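Local coordinates for actin binding protein family protein (Entamoeba histolytica HM-1:IMSS, PDB 6K2F), which probably binds actin monomers and inhibits actin polymerization by sequestering them, through domains of the ADF/cofilin type such as the one described here, at residues E60-L65 / L83-D88. Residues are numbered along the deposited sequence; the frame is centred on the assembly and turned at random.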
loop_
_atom_site.group_PDB
_atom_site.type_symbol
_atom_site.label_atom_id
_atom_site.label_comp_id
_atom_site.label_asym_id
_atom_site.label_seq_id
_atom_site.Cartn_x
_atom_site.Cartn_y
_atom_site.Cartn_z
ATOM N N GLU A 60 0.043 1.535 -25.706
ATOM C CA GLU A 60 1.468 1.418 -25.280
ATOM C C GLU A 60 1.599 0.212 -24.358
ATOM O O GLU A 60 1.061 0.234 -23.265
ATOM C CB GLU A 60 1.897 2.683 -24.548
ATOM C CG GLU A 60 1.933 3.911 -25.443
ATOM C CD GLU A 60 2.599 5.144 -24.838
ATOM O OE1 GLU A 60 3.133 5.060 -23.699
ATOM O OE2 GLU A 60 2.558 6.198 -25.500
ATOM N N PRO A 61 2.296 -0.870 -24.761
ATOM C CA PRO A 61 2.490 -2.002 -23.875
ATOM C C PRO A 61 3.206 -1.574 -22.592
ATOM O O PRO A 61 4.070 -0.756 -22.599
ATOM C CB PRO A 61 3.293 -3.004 -24.699
ATOM C CG PRO A 61 3.039 -2.599 -26.134
ATOM C CD PRO A 61 2.890 -1.097 -26.085
ATOM N N SER A 62 2.816 -2.199 -21.481
ATOM C CA SER A 62 3.552 -2.047 -20.208
ATOM C C SER A 62 3.314 -3.263 -19.345
ATOM O O SER A 62 2.353 -4.023 -19.595
ATOM C CB SER A 62 3.257 -0.764 -19.471
ATOM O OG SER A 62 1.915 -0.688 -19.030
ATOM N N TYR A 63 4.207 -3.469 -18.395
ATOM C CA TYR A 63 4.038 -4.487 -17.350
ATOM C C TYR A 63 3.681 -3.821 -16.035
ATOM O O TYR A 63 4.199 -2.752 -15.707
ATOM C CB TYR A 63 5.327 -5.254 -17.131
ATOM C CG TYR A 63 5.893 -5.928 -18.345
ATOM C CD1 TYR A 63 5.266 -7.013 -18.918
ATOM C CD2 TYR A 63 7.097 -5.512 -18.886
ATOM C CE1 TYR A 63 5.808 -7.664 -20.015
ATOM C CE2 TYR A 63 7.669 -6.171 -19.955
ATOM C CZ TYR A 63 7.027 -7.243 -20.535
ATOM O OH TYR A 63 7.616 -7.841 -21.616
ATOM N N ILE A 64 2.872 -4.508 -15.240
ATOM C CA ILE A 64 2.616 -4.103 -13.830
ATOM C C ILE A 64 2.949 -5.298 -12.948
ATOM O O ILE A 64 2.398 -6.364 -13.164
ATOM C CB ILE A 64 1.155 -3.711 -13.558
ATOM C CG1 ILE A 64 0.596 -2.700 -14.557
ATOM C CG2 ILE A 64 1.053 -3.233 -12.112
ATOM C CD1 ILE A 64 1.086 -1.338 -14.341
ATOM N N LEU A 65 3.877 -5.112 -12.018
ATOM C CA LEU A 65 4.163 -6.101 -10.962
ATOM C C LEU A 65 3.315 -5.713 -9.761
ATOM O O LEU A 65 3.579 -4.664 -9.177
ATOM C CB LEU A 65 5.654 -6.092 -10.647
ATOM C CG LEU A 65 6.555 -6.309 -11.849
ATOM C CD1 LEU A 65 8.009 -6.225 -11.451
ATOM C CD2 LEU A 65 6.242 -7.630 -12.511
ATOM N N LEU A 83 1.023 -8.425 -14.508
ATOM C CA LEU A 83 -0.011 -7.916 -15.435
ATOM C C LEU A 83 0.732 -7.464 -16.683
ATOM O O LEU A 83 1.639 -6.639 -16.554
ATOM C CB LEU A 83 -0.763 -6.758 -14.788
ATOM C CG LEU A 83 -1.332 -7.026 -13.394
ATOM C CD1 LEU A 83 -2.102 -5.812 -12.907
ATOM C CD2 LEU A 83 -2.204 -8.263 -13.364
ATOM N N ALA A 84 0.397 -8.009 -17.838
ATOM C CA ALA A 84 1.072 -7.598 -19.081
ATOM C C ALA A 84 -0.004 -6.995 -19.971
ATOM O O ALA A 84 -0.876 -7.761 -20.451
ATOM C CB ALA A 84 1.742 -8.762 -19.731
ATOM N N TYR A 85 0.052 -5.677 -20.145
ATOM C CA TYR A 85 -0.868 -4.936 -21.036
ATOM C C TYR A 85 -0.193 -4.886 -22.403
ATOM O O TYR A 85 0.828 -4.215 -22.524
ATOM C CB TYR A 85 -1.173 -3.544 -20.486
ATOM C CG TYR A 85 -1.921 -2.673 -21.468
ATOM C CD1 TYR A 85 -3.139 -3.061 -21.994
ATOM C CD2 TYR A 85 -1.398 -1.471 -21.901
ATOM C CE1 TYR A 85 -3.816 -2.270 -22.909
ATOM C CE2 TYR A 85 -2.059 -0.684 -22.819
ATOM C CZ TYR A 85 -3.279 -1.074 -23.332
ATOM O OH TYR A 85 -3.915 -0.291 -24.260
ATOM N N ILE A 86 -0.686 -5.676 -23.336
ATOM C CA ILE A 86 -0.079 -5.785 -24.683
ATOM C C ILE A 86 -1.205 -5.598 -25.677
ATOM O O ILE A 86 -1.795 -6.569 -26.159
ATOM C CB ILE A 86 0.687 -7.109 -24.853
ATOM C CG1 ILE A 86 1.716 -7.285 -23.737
ATOM C CG2 ILE A 86 1.313 -7.165 -26.247
ATOM C CD1 ILE A 86 2.376 -8.638 -23.734
ATOM N N PRO A 87 -1.575 -4.326 -25.974
ATOM C CA PRO A 87 -2.711 -4.048 -26.844
ATOM C C PRO A 87 -2.494 -4.555 -28.272
ATOM O O PRO A 87 -1.383 -4.488 -28.758
ATOM C CB PRO A 87 -2.872 -2.524 -26.762
ATOM C CG PRO A 87 -1.513 -2.009 -26.323
ATOM C CD PRO A 87 -0.966 -3.101 -25.423
ATOM N N ASP A 88 -3.554 -5.038 -28.912
ATOM C CA ASP A 88 -3.496 -5.700 -30.237
ATOM C C ASP A 88 -2.979 -4.718 -31.290
ATOM O O ASP A 88 -2.394 -5.193 -32.280
ATOM C CB ASP A 88 -4.864 -6.226 -30.654
ATOM C CG ASP A 88 -5.336 -7.453 -29.912
ATOM O OD1 ASP A 88 -4.475 -8.199 -29.396
ATOM O OD2 ASP A 88 -6.566 -7.670 -29.901
#
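Ser-62 and Tyr-85 face each other as a hydrogen-bonded antiparallel pair, and Ile-64 repeats the pattern with Leu-83; between them the non-hydrogen-bonded pair of Tyr-63 and Ala-84 turns its side chains to the other face, a worked example of the alternation expected of antiparallel strands. Each hydrogen-bonded pair closes a ring of two backbone bonds. The Ile-64 N to Leu-83 O bond is 2.8 Å long and straighter, at 169° on the hydrogen, than the 149° bond from Ser-62 N to Tyr-85 O. Both carbonyls of 83-88 involved also accept CA-H contacts, Leu-83 O from Tyr-63 CA and Tyr-85 O from Pro-61 CA, the latter at 3.1 Å.

These strands, 62-68 and 77-85, are neighbours in the central mixed sheet of an ADF/cofilin-type domain, one part of the longer twinfilin; strand 23-29 flanks the first and strand 114-120, parallel, the second.

Apolar contacts divide between the two faces. On that of Ile-64 and Leu-83, the two side chains pass at a slant, CB of Ile-64 lying 3.8 Å from CB of Leu-83 and 3.9 Å from its CD1. On the reverse face, the Tyr-63 ring presents its CD1 edge to Ala-84 CB at 4.0 Å and continues to helix 92-101, where its hydroxyl hydrogen-bonds Tyr-98 O.

At the end of the ladder the Tyr-85 side chain and two prolines extend the contact. The Tyr-85 ring, its CG trans to the backbone N (chi1 171°), reaches along the sheet until its CD2-CE2 edge comes up to Glu-60 O, both atoms at 3.3 Å and the oxygen near the ring plane. Pro-87 CD sits over one face of that ring, 3.6 Å above its centre, while packing crosswise on Pro-61. A hydrogen bond between Tyr-85 OH and Gly-59 N ties the far end of the ring to the chain leading into 60-65.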